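Local coordinates for protein putative archaeal ammonia monooxygenase subunit B (Candidatus Nitrosocaldus yellowstonii, PDB 4O65) that binds copper through its cupredoxin domain and is probably the B subunit of an ammonia monooxygenase, an enzyme of archaeal ammonia oxidation, at residues 7-12 with 131-136; 63-68 with 108-113; 73-78 with 100-105; 91-96 with 115-120. One frame throughout, in Å; residues are numbered along the deposited sequence.

From the N terminus, the chain runs through 7-12 into the four-stranded sheet of the cupredoxin sandwich. It meets 131-136 some 119 residues further on, so contact 1 closes the longest loop of the four, and the other three contacts are nested inside it. Contact 2 pairs 63-68 with 108-113. Contact 3, between 73-78 and 100-105, is nested within that loop and belongs to the five-stranded sheet. Contact 4, 91-96 with 115-120, crosses both contact 2 and contact 3 along the chain. It shares strand 110-119 with contact 2. The two sheets meet where Leu66 packs on Phe103 and Leu131, Tyr113 on Ile78, and Val12 on Leu74.

Contact 1 of 4, residues 7-12 with 131-136; sequences LQSRFV and LNIASV. Unlike the reference sequence in segment 131-136: Ile133 (reference Val). With SO4 (sulfate ion), chain C.
Val12 and Ile133 have the nearest CA atoms across the contact, 8.1 Å apart, and the two backbones are not paired. This is side-chain packing at one end of the cupredoxin beta sandwich. Segment 7-12 leads into strand 12-19 of one sheet, and 131-136 leaves strand 123-133 of the other. Val12 meets Leu131 and Ile133. Its CG1 lies 3.6 Å from Leu131 CD2, and the two side chains cross at about a right angle. Its CG2 touches the CD1 methyl of Ile133. That methyl also lies 3.4 Å from Ser9 OG and packs against Phe11 CB. Ser9 OG stands anti to the backbone N (chi1 175°). There it accepts a hydrogen bond from Phe11 N at 3.0 Å, forming an ST turn. The turn fixes the backbone just before the aromatic ring. Val12 and Leu131 also pack on Leu66, inside the sandwich. At the protein surface, Arg10 binds a sulfate ion, probably picked up from the crystallisation solution, through NE and NH2. Val136 CG1 lies over one face of the Phe11 ring, toward its rim. It makes a CH-pi contact 4.1 Å from the ring centroid, and Val136 CG2 comes 3.7 Å from Phe11 CE2.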
loop_
_atom_site.group_PDB
_atom_site.type_symbol
_atom_site.label_atom_id
_atom_site.label_comp_id
_atom_site.label_asym_id
_atom_site.label_seq_id
_atom_site.Cartn_x
_atom_site.Cartn_y
_atom_site.Cartn_z
ATOM N N LEU A 7 -6.163 -18.412 3.964
ATOM C CA LEU A 7 -6.267 -17.367 2.952
ATOM C C LEU A 7 -4.999 -17.229 2.110
ATOM O O LEU A 7 -4.956 -16.414 1.198
ATOM C CB LEU A 7 -6.613 -16.042 3.606
ATOM C CG LEU A 7 -7.984 -16.037 4.324
ATOM C CD1 LEU A 7 -8.037 -14.690 5.038
ATOM C CD2 LEU A 7 -9.030 -16.117 3.230
ATOM N N GLN A 8 -3.969 -18.038 2.417
ATOM C CA GLN A 8 -2.784 -18.077 1.541
ATOM C C GLN A 8 -3.039 -18.917 0.272
ATOM O O GLN A 8 -3.725 -19.970 0.322
ATOM C CB GLN A 8 -1.600 -18.743 2.274
ATOM C CG GLN A 8 -1.145 -17.916 3.508
ATOM C CD GLN A 8 0.004 -16.933 3.180
ATOM O OE1 GLN A 8 0.395 -16.723 2.008
ATOM N NE2 GLN A 8 0.596 -16.365 4.238
ATOM N N SER A 9 -2.460 -18.453 -0.833
ATOM C CA SER A 9 -2.383 -19.283 -2.026
ATOM C C SER A 9 -1.475 -20.477 -1.746
ATOM O O SER A 9 -0.490 -20.351 -1.015
ATOM C CB SER A 9 -1.789 -18.463 -3.167
ATOM O OG SER A 9 -1.589 -19.299 -4.312
ATOM N N ARG A 10 -1.819 -21.636 -2.299
ATOM C CA ARG A 10 -0.884 -22.786 -2.265
ATOM C C ARG A 10 0.221 -22.672 -3.290
ATOM O O ARG A 10 1.259 -23.390 -3.177
ATOM C CB ARG A 10 -1.639 -24.081 -2.542
ATOM C CG ARG A 10 -2.769 -24.385 -1.553
ATOM C CD ARG A 10 -2.604 -23.881 -0.123
ATOM N NE ARG A 10 -3.749 -24.325 0.674
ATOM C CZ ARG A 10 -4.418 -23.624 1.600
ATOM N NH1 ARG A 10 -4.127 -22.345 1.903
ATOM N NH2 ARG A 10 -5.436 -24.230 2.213
ATOM N N PHE A 11 0.070 -21.742 -4.232
ATOM C CA PHE A 11 1.057 -21.584 -5.309
ATOM C C PHE A 11 2.228 -20.710 -4.861
ATOM O O PHE A 11 3.379 -21.010 -5.184
ATOM C CB PHE A 11 0.435 -20.962 -6.547
ATOM C CG PHE A 11 -0.352 -21.925 -7.428
ATOM C CD1 PHE A 11 -1.127 -22.951 -6.874
ATOM C CD2 PHE A 11 -0.410 -21.730 -8.818
ATOM C CE1 PHE A 11 -1.878 -23.820 -7.701
ATOM C CE2 PHE A 11 -1.141 -22.593 -9.640
ATOM C CZ PHE A 11 -1.885 -23.632 -9.074
ATOM N N VAL A 12 1.933 -19.595 -4.179
ATOM C CA VAL A 12 3.013 -18.666 -3.711
ATOM C C VAL A 12 2.574 -18.205 -2.337
ATOM O O VAL A 12 1.452 -17.675 -2.187
ATOM C CB VAL A 12 3.208 -17.425 -4.651
ATOM C CG1 VAL A 12 4.290 -16.468 -4.073
ATOM C CG2 VAL A 12 3.524 -17.810 -6.112
ATOM N N LEU A 131 -1.601 -10.768 -2.685
ATOM C CA LEU A 131 -0.883 -11.122 -3.901
ATOM C C LEU A 131 -1.900 -11.551 -4.921
ATOM O O LEU A 131 -2.848 -12.275 -4.563
ATOM C CB LEU A 131 0.064 -12.309 -3.575
ATOM C CG LEU A 131 0.909 -12.768 -4.773
ATOM C CD1 LEU A 131 1.861 -11.670 -5.223
ATOM C CD2 LEU A 131 1.635 -14.109 -4.447
ATOM N N ASN A 132 -1.761 -11.115 -6.188
ATOM C CA ASN A 132 -2.557 -11.688 -7.274
ATOM C C ASN A 132 -1.675 -12.389 -8.248
ATOM O O ASN A 132 -0.755 -11.782 -8.785
ATOM C CB ASN A 132 -3.391 -10.650 -7.990
ATOM C CG ASN A 132 -4.722 -10.471 -7.278
ATOM O OD1 ASN A 132 -5.690 -11.311 -7.410
ATOM N ND2 ASN A 132 -4.714 -9.529 -6.418
ATOM N N ILE A 133 -1.909 -13.691 -8.386
ATOM C CA ILE A 133 -1.121 -14.496 -9.300
ATOM C C ILE A 133 -1.922 -14.547 -10.604
ATOM O O ILE A 133 -3.086 -15.002 -10.606
ATOM C CB ILE A 133 -0.922 -15.918 -8.768
ATOM C CG1 ILE A 133 -0.209 -15.838 -7.389
ATOM C CG2 ILE A 133 -0.154 -16.743 -9.846
ATOM C CD1 ILE A 133 -0.255 -17.126 -6.607
ATOM N N ALA A 134 -1.310 -14.084 -11.708
ATOM C CA ALA A 134 -2.033 -14.002 -13.013
ATOM C C ALA A 134 -2.477 -15.403 -13.389
ATOM O O ALA A 134 -1.671 -16.363 -13.323
ATOM C CB ALA A 134 -1.078 -13.465 -14.100
ATOM N N SER A 135 -3.763 -15.521 -13.765
ATOM C CA SER A 135 -4.386 -16.784 -14.229
ATOM C C SER A 135 -4.707 -17.762 -13.089
ATOM O O SER A 135 -5.197 -18.873 -13.319
ATOM C CB SER A 135 -3.568 -17.521 -15.342
ATOM O OG SER A 135 -2.540 -18.385 -14.822
ATOM N N VAL A 136 -4.416 -17.341 -11.855
ATOM C CA VAL A 136 -4.664 -18.251 -10.717
ATOM C C VAL A 136 -5.630 -17.629 -9.708
ATOM O O VAL A 136 -6.687 -18.239 -9.430
ATOM C CB VAL A 136 -3.309 -18.634 -10.028
ATOM C CG1 VAL A 136 -3.591 -19.556 -8.858
ATOM C CG2 VAL A 136 -2.427 -19.383 -11.029
HETATM S S SO4 C . -4.767 -27.896 0.740
HETATM O O1 SO4 C . -4.980 -26.879 -0.288
HETATM O O2 SO4 C . -5.643 -29.089 0.467
HETATM O O3 SO4 C . -3.325 -28.280 0.710
HETATM O O4 SO4 C . -5.079 -27.309 2.070
#

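Contact 2 of 4, residues 63-68 with 108-113; sequences TGRLVS and GGEVPY
Tyr113 CG is placed between its own backbone N and carbonyl carbon (chi1 74°), which lays the ring across the backbone of Gly64 on the neighbouring strand. Gly64 N sits over the ring centre, 3.5 Å above the plane, and the carbonyl carbon of Thr63 lies over the same ring nearer its rim. Gly64 has no side chain to stand between the ring and the main chain. Leu66 CD2 packs 3.7 Å from Tyr113 CD2, with the two side chains at about a right angle. Beneath these groups runs an antiparallel beta pairing of strands 59-68 and 110-119 in the cupredoxin sandwich. Gly64 with Tyr113 and Leu66 with Val111 are hydrogen-bonded pairs. The ladder ends in Ser68 N to Gly109 O, 2.9 Å, and then Gly108 N to Ser68 OG, 3.1 Å. On the face of Arg65 and Val67, Arg65 bends at chi3 (-58°). This brings NH1 within 3.2 Å of Glu110 OE2, a salt bridge at the guanidinium edge. Val67 CG2 lies against one face of the same guanidinium and touches Glu110 CG. Arg65 NH2 also makes salt bridges to Glu15 and Asp16, and Tyr113 OH bonds Thr129 in the other sheet. The arginine charge is thus shared among three acidic residues on strands of one sheet, which would probably help keep all three ionised.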
loop_
_atom_site.group_PDB
_atom_site.type_symbol
_atom_site.label_atom_id
_atom_site.label_comp_id
_atom_site.label_asym_id
_atom_site.label_seq_id
_atom_site.Cartn_x
_atom_site.Cartn_y
_atom_site.Cartn_z
ATOM N N THR A 63 6.523 -5.066 4.579
ATOM C CA THR A 63 7.550 -5.830 3.887
ATOM C C THR A 63 7.309 -7.317 4.102
ATOM O O THR A 63 6.585 -7.689 5.038
ATOM C CB THR A 63 8.985 -5.487 4.369
ATOM O OG1 THR A 63 9.037 -5.588 5.816
ATOM C CG2 THR A 63 9.361 -4.018 3.971
ATOM N N GLY A 64 7.901 -8.135 3.236
ATOM C CA GLY A 64 7.787 -9.613 3.388
ATOM C C GLY A 64 8.500 -10.313 2.256
ATOM O O GLY A 64 9.328 -9.696 1.560
ATOM N N ARG A 65 8.192 -11.597 2.051
ATOM C CA ARG A 65 8.857 -12.309 0.990
ATOM C C ARG A 65 7.774 -13.163 0.343
ATOM O O ARG A 65 6.901 -13.667 1.051
ATOM C CB ARG A 65 9.926 -13.306 1.561
ATOM C CG ARG A 65 11.102 -12.738 2.342
ATOM C CD ARG A 65 12.101 -13.911 2.725
ATOM N NE ARG A 65 11.346 -14.915 3.524
ATOM C CZ ARG A 65 11.411 -16.252 3.410
ATOM N NH1 ARG A 65 12.248 -16.850 2.551
ATOM N NH2 ARG A 65 10.660 -17.017 4.198
ATOM N N LEU A 66 7.805 -13.245 -0.988
ATOM C CA LEU A 66 6.865 -14.108 -1.749
ATOM C C LEU A 66 7.647 -15.360 -2.083
ATOM O O LEU A 66 8.769 -15.286 -2.629
ATOM C CB LEU A 66 6.442 -13.418 -3.028
ATOM C CG LEU A 66 5.892 -12.020 -2.790
ATOM C CD1 LEU A 66 5.596 -11.321 -4.133
ATOM C CD2 LEU A 66 4.595 -12.066 -1.954
ATOM N N VAL A 67 7.099 -16.497 -1.675
ATOM C CA VAL A 67 7.851 -17.757 -1.804
ATOM C C VAL A 67 7.087 -18.736 -2.671
ATOM O O VAL A 67 5.970 -19.204 -2.328
ATOM C CB VAL A 67 8.139 -18.352 -0.419
ATOM C CG1 VAL A 67 8.890 -19.699 -0.585
ATOM C CG2 VAL A 67 8.906 -17.348 0.426
ATOM N N SER A 68 7.665 -19.059 -3.824
ATOM C CA SER A 68 6.966 -19.918 -4.810
ATOM C C SER A 68 7.050 -21.390 -4.459
ATOM O O SER A 68 8.116 -21.873 -4.084
ATOM C CB SER A 68 7.581 -19.709 -6.212
ATOM O OG SER A 68 7.125 -20.687 -7.152
ATOM N N GLY A 108 9.911 -21.932 -7.726
ATOM C CA GLY A 108 10.583 -22.417 -6.540
ATOM C C GLY A 108 11.461 -21.376 -5.847
ATOM O O GLY A 108 12.205 -21.724 -4.927
ATOM N N GLY A 109 11.381 -20.124 -6.295
ATOM C CA GLY A 109 12.268 -19.052 -5.814
ATOM C C GLY A 109 11.514 -18.102 -4.888
ATOM O O GLY A 109 10.424 -18.428 -4.389
ATOM N N GLU A 110 12.151 -16.971 -4.594
ATOM C CA GLU A 110 11.716 -16.065 -3.503
ATOM C C GLU A 110 11.814 -14.668 -4.086
ATOM O O GLU A 110 12.816 -14.352 -4.762
ATOM C CB GLU A 110 12.711 -16.138 -2.309
ATOM C CG GLU A 110 12.344 -16.917 -1.022
ATOM C CD GLU A 110 13.008 -18.301 -0.865
ATOM O OE1 GLU A 110 13.047 -19.053 -1.862
ATOM O OE2 GLU A 110 13.480 -18.681 0.251
ATOM N N VAL A 111 10.838 -13.804 -3.769
ATOM C CA VAL A 111 10.886 -12.407 -4.211
ATOM C C VAL A 111 10.620 -11.571 -2.922
ATOM O O VAL A 111 9.486 -11.596 -2.390
ATOM C CB VAL A 111 9.809 -12.122 -5.302
ATOM C CG1 VAL A 111 9.746 -10.628 -5.650
ATOM C CG2 VAL A 111 10.171 -12.893 -6.585
ATOM N N PRO A 112 11.636 -10.815 -2.437
ATOM C CA PRO A 112 11.323 -9.874 -1.330
ATOM C C PRO A 112 10.445 -8.773 -1.849
ATOM O O PRO A 112 10.560 -8.379 -3.043
ATOM C CB PRO A 112 12.712 -9.304 -0.890
ATOM C CG PRO A 112 13.668 -9.737 -1.953
ATOM C CD PRO A 112 13.087 -10.910 -2.728
ATOM N N TYR A 113 9.524 -8.283 -1.009
ATOM C CA TYR A 113 8.662 -7.157 -1.470
ATOM C C TYR A 113 8.624 -6.060 -0.419
ATOM O O TYR A 113 8.853 -6.315 0.788
ATOM C CB TYR A 113 7.225 -7.667 -1.805
ATOM C CG TYR A 113 6.385 -8.007 -0.591
ATOM C CD1 TYR A 113 5.567 -7.038 0.011
ATOM C CD2 TYR A 113 6.308 -9.339 -0.124
ATOM C CE1 TYR A 113 4.800 -7.354 1.160
ATOM C CE2 TYR A 113 5.529 -9.669 0.965
ATOM C CZ TYR A 113 4.758 -8.689 1.581
ATOM O OH TYR A 113 4.011 -9.058 2.654
#

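Contact 3 of 4, residues 73-78 with 100-105; sequences DLNAWI and GNVFTI
Backbone hydrogen bonds join Leu74 with Ile105 and Ala76 with Phe103. They make a short antiparallel beta ladder at the edge of the five-stranded sheet of the cupredoxin sandwich. Four bonds hold it, among them Ile105 N to Leu74 O at 2.7 Å. Asn75 and Thr104 form the non-hydrogen-bonded pair between them. Packing around the Phe103 ring comes next. Phe103 CG lies between its backbone N and carbonyl carbon (chi1 55°). This turns the ring back over the partner strand. Ala76 O, which accepts the hydrogen bond from Phe103 N, lies 3.4 Å above one ring face, toward the rim. Apolar contacts follow. Ile78 CG2 meets the edge of that ring, 4.0 Å from CE2. Ile105 CD1 rests 3.7 Å from Ala76 CB. This face looks inward: Ile105 touches Val12 and Val111 of the other sheet. Val102 CG1 packs on Asn75 CB, and its side chain lies alongside that of Trp77, with CG2 near CE3. Polar contacts complete the edge. Asp73 OD1 accepts from the backbone N of Gly107. Asn75 OD1 and Thr104 OG1 stand 3.7 Å apart and are bridged by one water, which donates to Asn75 OD1 at 3.2 Å and is also 3.2 Å from Thr104 OG1.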
loop_
_atom_site.group_PDB
_atom_site.type_symbol
_atom_site.label_atom_id
_atom_site.label_comp_id
_atom_site.label_asym_id
_atom_site.label_seq_id
_atom_site.Cartn_x
_atom_site.Cartn_y
_atom_site.Cartn_z
ATOM N N ASP A 73 7.924 -20.342 -13.523
ATOM C CA ASP A 73 7.752 -18.907 -13.275
ATOM C C ASP A 73 6.286 -18.485 -13.371
ATOM O O ASP A 73 5.514 -19.007 -14.201
ATOM C CB ASP A 73 8.547 -18.078 -14.277
ATOM C CG ASP A 73 10.056 -18.277 -14.137
ATOM O OD1 ASP A 73 10.537 -19.014 -13.233
ATOM O OD2 ASP A 73 10.772 -17.667 -14.964
ATOM N N LEU A 74 5.913 -17.596 -12.462
ATOM C CA LEU A 74 4.576 -16.983 -12.449
ATOM C C LEU A 74 4.663 -15.499 -12.561
ATOM O O LEU A 74 5.654 -14.883 -12.100
ATOM C CB LEU A 74 3.870 -17.286 -11.104
ATOM C CG LEU A 74 3.568 -18.763 -10.853
ATOM C CD1 LEU A 74 3.052 -18.973 -9.437
ATOM C CD2 LEU A 74 2.502 -19.274 -11.833
ATOM N N ASN A 75 3.598 -14.904 -13.097
ATOM C CA ASN A 75 3.448 -13.438 -13.124
ATOM C C ASN A 75 2.466 -13.018 -12.032
ATOM O O ASN A 75 1.490 -13.716 -11.805
ATOM C CB ASN A 75 2.891 -12.945 -14.460
ATOM C CG ASN A 75 3.888 -13.143 -15.553
ATOM O OD1 ASN A 75 5.071 -13.107 -15.281
ATOM N ND2 ASN A 75 3.424 -13.456 -16.758
ATOM N N ALA A 76 2.781 -11.915 -11.373
ATOM C CA ALA A 76 1.989 -11.467 -10.227
ATOM C C ALA A 76 2.012 -9.958 -10.035
ATOM O O ALA A 76 2.894 -9.250 -10.546
ATOM C CB ALA A 76 2.498 -12.175 -8.973
ATOM N N TRP A 77 1.025 -9.459 -9.270
ATOM C CA TRP A 77 1.062 -8.084 -8.771
ATOM C C TRP A 77 0.598 -8.076 -7.317
ATOM O O TRP A 77 -0.026 -9.046 -6.832
ATOM C CB TRP A 77 0.203 -7.165 -9.629
ATOM C CG TRP A 77 -1.254 -7.545 -9.752
ATOM C CD1 TRP A 77 -2.346 -7.004 -9.062
ATOM C CD2 TRP A 77 -1.819 -8.503 -10.693
ATOM N NE1 TRP A 77 -3.517 -7.607 -9.478
ATOM C CE2 TRP A 77 -3.257 -8.505 -10.468
ATOM C CE3 TRP A 77 -1.277 -9.379 -11.641
ATOM C CZ2 TRP A 77 -4.112 -9.351 -11.187
ATOM C CZ3 TRP A 77 -2.153 -10.222 -12.356
ATOM C CH2 TRP A 77 -3.533 -10.191 -12.128
ATOM N N ILE A 78 0.983 -7.012 -6.605
ATOM C CA ILE A 78 0.788 -6.959 -5.196
ATOM C C ILE A 78 0.020 -5.705 -4.796
ATOM O O ILE A 78 0.141 -4.672 -5.446
ATOM C CB ILE A 78 2.176 -7.027 -4.536
ATOM C CG1 ILE A 78 2.078 -7.201 -3.042
ATOM C CG2 ILE A 78 3.099 -5.840 -4.925
ATOM C CD1 ILE A 78 3.359 -7.936 -2.625
ATOM N N GLY A 100 7.539 -3.190 -11.216
ATOM C CA GLY A 100 6.613 -3.219 -12.389
ATOM C C GLY A 100 5.138 -3.393 -11.974
ATOM O O GLY A 100 4.883 -3.845 -10.866
ATOM N N ASN A 101 4.183 -3.034 -12.847
ATOM C CA ASN A 101 2.750 -3.336 -12.655
ATOM C C ASN A 101 2.512 -4.840 -12.451
ATOM O O ASN A 101 1.632 -5.242 -11.689
ATOM C CB ASN A 101 1.930 -2.905 -13.879
ATOM C CG ASN A 101 1.932 -1.400 -14.097
ATOM O OD1 ASN A 101 2.660 -0.889 -14.953
ATOM N ND2 ASN A 101 1.111 -0.687 -13.336
ATOM N N VAL A 102 3.269 -5.643 -13.187
ATOM C CA VAL A 102 3.323 -7.108 -13.007
ATOM C C VAL A 102 4.807 -7.487 -12.904
ATOM O O VAL A 102 5.680 -6.876 -13.573
ATOM C CB VAL A 102 2.652 -7.778 -14.214
ATOM C CG1 VAL A 102 2.770 -9.265 -14.171
ATOM C CG2 VAL A 102 1.186 -7.356 -14.324
ATOM N N PHE A 103 5.137 -8.466 -12.070
ATOM C CA PHE A 103 6.526 -8.943 -12.003
ATOM C C PHE A 103 6.584 -10.459 -12.027
ATOM O O PHE A 103 5.538 -11.141 -11.873
ATOM C CB PHE A 103 7.230 -8.386 -10.773
ATOM C CG PHE A 103 6.497 -8.686 -9.490
ATOM C CD1 PHE A 103 6.735 -9.900 -8.818
ATOM C CD2 PHE A 103 5.572 -7.784 -8.969
ATOM C CE1 PHE A 103 6.037 -10.210 -7.652
ATOM C CE2 PHE A 103 4.861 -8.099 -7.779
ATOM C CZ PHE A 103 5.139 -9.310 -7.122
ATOM N N THR A 104 7.792 -11.016 -12.180
ATOM C CA THR A 104 7.940 -12.463 -12.229
ATOM C C THR A 104 8.327 -13.038 -10.883
ATOM O O THR A 104 9.225 -12.508 -10.200
ATOM C CB THR A 104 9.036 -12.881 -13.240
ATOM O OG1 THR A 104 8.630 -12.404 -14.521
ATOM C CG2 THR A 104 9.197 -14.410 -13.300
ATOM N N ILE A 105 7.691 -14.155 -10.539
ATOM C CA ILE A 105 8.121 -14.904 -9.391
ATOM C C ILE A 105 8.748 -16.195 -9.886
ATOM O O ILE A 105 8.066 -17.021 -10.490
ATOM C CB ILE A 105 6.951 -15.230 -8.430
ATOM C CG1 ILE A 105 6.306 -13.920 -7.978
ATOM C CG2 ILE A 105 7.497 -15.995 -7.216
ATOM C CD1 ILE A 105 5.056 -14.123 -7.150
HETATM O O HOH W 1 6.379 -10.182 -15.266
#

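Contact 4 of 4, residues 91-96 with 115-120; sequences WEFISR and LCLSAL
Strands 91-97 and 110-119 run antiparallel, with Glu92 hydrogen-bonded to Ser118 and Ser95 to Cys116, and the register slips by one residue between Phe93 and Ser95. The slip is a classic beta bulge. Ile94 N and Ser95 N both bond Cys116 O, at 2.8 and 3.1 Å, approaching it from the same face of its carbonyl plane. Cys116 N returns a bond to Ser95 O. Ile94 points toward the partner strand, and its CD1 touches Cys116 SG at 3.9 Å. On the face of Trp91, Phe93 and Arg96, the Phe93 ring is held between two groups. Leu117 CD2 makes a CH-pi contact 3.8 Å from the centroid of the Phe93 ring. Arg96 CZ lies over the centre of the opposite ring face, 3.5 Å above the plane. Arg96 NH2 hydrogen-bonds Ile78 O, so the guanidinium also reaches the other sheet. Leu115 CB adds a contact at the ring edge. Farther along, Ala119 CB lies over the six-membered ring of Trp91, 4.0 Å from its centroid. Just past the strand, Leu120 CD1 reaches Glu92 CB, the side chains crossing at about a right angle. Glu92 OE1 forms a salt bridge with Lys27 NZ, and Ser118 OG bonds Asp58. Cys116 is disulfide-linked to Cys51, which ties the strand to the chain following helix 40-47. Strand 91-97 is the outermost of its sheet in this chain, while 110-119 also pairs with 59-68. Across the sandwich, Leu115 and Leu117 pack on strand 74-81, and Trp91 on strand 137-149.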
loop_
_atom_site.group_PDB
_atom_site.type_symbol
_atom_site.label_atom_id
_atom_site.label_comp_id
_atom_site.label_asym_id
_atom_site.label_seq_id
_atom_site.Cartn_x
_atom_site.Cartn_y
_atom_site.Cartn_z
ATOM N N TRP A 91 -6.567 4.288 0.993
ATOM C CA TRP A 91 -5.074 4.208 1.009
ATOM C C TRP A 91 -4.577 4.514 -0.366
ATOM O O TRP A 91 -5.319 4.312 -1.339
ATOM C CB TRP A 91 -4.626 2.784 1.364
ATOM C CG TRP A 91 -4.951 2.430 2.796
ATOM C CD1 TRP A 91 -6.175 2.012 3.302
ATOM C CD2 TRP A 91 -4.080 2.555 3.942
ATOM N NE1 TRP A 91 -6.126 1.835 4.660
ATOM C CE2 TRP A 91 -4.876 2.128 5.118
ATOM C CE3 TRP A 91 -2.756 2.943 4.122
ATOM C CZ2 TRP A 91 -4.354 2.105 6.401
ATOM C CZ3 TRP A 91 -2.228 2.890 5.419
ATOM C CH2 TRP A 91 -3.003 2.483 6.537
ATOM N N GLU A 92 -3.348 5.004 -0.487
ATOM C CA GLU A 92 -2.757 5.327 -1.775
ATOM C C GLU A 92 -1.366 4.701 -1.837
ATOM O O GLU A 92 -0.597 4.862 -0.881
ATOM C CB GLU A 92 -2.616 6.853 -1.803
ATOM C CG GLU A 92 -2.036 7.429 -3.061
ATOM C CD GLU A 92 -2.252 8.912 -3.029
ATOM O OE1 GLU A 92 -1.421 9.620 -2.434
ATOM O OE2 GLU A 92 -3.330 9.331 -3.494
ATOM N N PHE A 93 -0.984 4.069 -2.956
ATOM C CA PHE A 93 0.409 3.652 -3.113
ATOM C C PHE A 93 1.362 4.829 -3.277
ATOM O O PHE A 93 1.058 5.843 -3.937
ATOM C CB PHE A 93 0.642 2.575 -4.205
ATOM C CG PHE A 93 0.477 1.167 -3.679
ATOM C CD1 PHE A 93 1.546 0.517 -3.048
ATOM C CD2 PHE A 93 -0.774 0.533 -3.713
ATOM C CE1 PHE A 93 1.403 -0.762 -2.531
ATOM C CE2 PHE A 93 -0.925 -0.752 -3.192
ATOM C CZ PHE A 93 0.161 -1.394 -2.595
ATOM N N ILE A 94 2.498 4.700 -2.614
ATOM C CA ILE A 94 3.603 5.600 -2.798
ATOM C C ILE A 94 4.636 4.866 -3.663
ATOM O O ILE A 94 5.188 5.461 -4.600
ATOM C CB ILE A 94 4.243 6.037 -1.463
ATOM C CG1 ILE A 94 3.259 6.918 -0.682
ATOM C CG2 ILE A 94 5.624 6.713 -1.707
ATOM C CD1 ILE A 94 3.633 7.089 0.788
ATOM N N SER A 95 4.928 3.600 -3.327
ATOM C CA SER A 95 5.902 2.854 -4.048
ATOM C C SER A 95 5.733 1.353 -3.791
ATOM O O SER A 95 5.075 0.912 -2.841
ATOM C CB SER A 95 7.340 3.306 -3.712
ATOM O OG SER A 95 7.687 2.994 -2.361
ATOM N N ARG A 96 6.279 0.581 -4.718
ATOM C CA ARG A 96 6.246 -0.896 -4.615
ATOM C C ARG A 96 7.584 -1.427 -5.044
ATOM O O ARG A 96 8.217 -0.893 -5.994
ATOM C CB ARG A 96 5.247 -1.518 -5.584
ATOM C CG ARG A 96 3.784 -1.382 -5.256
ATOM C CD ARG A 96 3.064 -1.761 -6.550
ATOM N NE ARG A 96 1.688 -2.182 -6.314
ATOM C CZ ARG A 96 0.639 -1.366 -6.414
ATOM N NH1 ARG A 96 0.823 -0.082 -6.748
ATOM N NH2 ARG A 96 -0.587 -1.832 -6.195
ATOM N N LEU A 115 5.964 -2.589 0.191
ATOM C CA LEU A 115 4.873 -1.714 -0.211
ATOM C C LEU A 115 4.922 -0.490 0.700
ATOM O O LEU A 115 5.113 -0.608 1.938
ATOM C CB LEU A 115 3.525 -2.387 0.038
ATOM C CG LEU A 115 3.434 -3.860 -0.366
ATOM C CD1 LEU A 115 2.018 -4.332 -0.077
ATOM C CD2 LEU A 115 3.758 -3.943 -1.838
ATOM N N CYS A 116 4.794 0.681 0.079
ATOM C CA CYS A 116 4.811 1.926 0.840
ATOM C C CYS A 116 3.515 2.636 0.453
ATOM O O CYS A 116 3.300 2.849 -0.742
ATOM C CB CYS A 116 5.972 2.790 0.441
ATOM S SG CYS A 116 6.146 4.178 1.640
ATOM N N LEU A 117 2.701 2.996 1.450
ATOM C CA LEU A 117 1.347 3.577 1.228
ATOM C C LEU A 117 1.113 4.763 2.138
ATOM O O LEU A 117 1.735 4.869 3.193
ATOM C CB LEU A 117 0.225 2.552 1.555
ATOM C CG LEU A 117 0.269 1.263 0.711
ATOM C CD1 LEU A 117 0.870 0.154 1.554
ATOM C CD2 LEU A 117 -1.131 0.908 0.243
ATOM N N SER A 118 0.263 5.664 1.669
ATOM C CA SER A 118 -0.240 6.785 2.448
ATOM C C SER A 118 -1.676 6.471 2.909
ATOM O O SER A 118 -2.530 6.053 2.090
ATOM C CB SER A 118 -0.294 8.028 1.550
ATOM O OG SER A 118 -0.924 9.048 2.296
ATOM N N ALA A 119 -1.946 6.592 4.205
ATOM C CA ALA A 119 -3.336 6.500 4.683
ATOM C C ALA A 119 -4.077 7.770 4.304
ATOM O O ALA A 119 -3.646 8.893 4.669
ATOM C CB ALA A 119 -3.341 6.365 6.207
ATOM N N LEU A 120 -5.221 7.620 3.631
ATOM C CA LEU A 120 -6.006 8.823 3.208
ATOM C C LEU A 120 -7.191 9.161 4.113
ATOM O O LEU A 120 -7.560 10.364 4.291
ATOM C CB LEU A 120 -6.506 8.633 1.766
ATOM C CG LEU A 120 -5.475 8.385 0.686
ATOM C CD1 LEU A 120 -6.160 8.199 -0.674
ATOM C CD2 LEU A 120 -4.487 9.553 0.616
#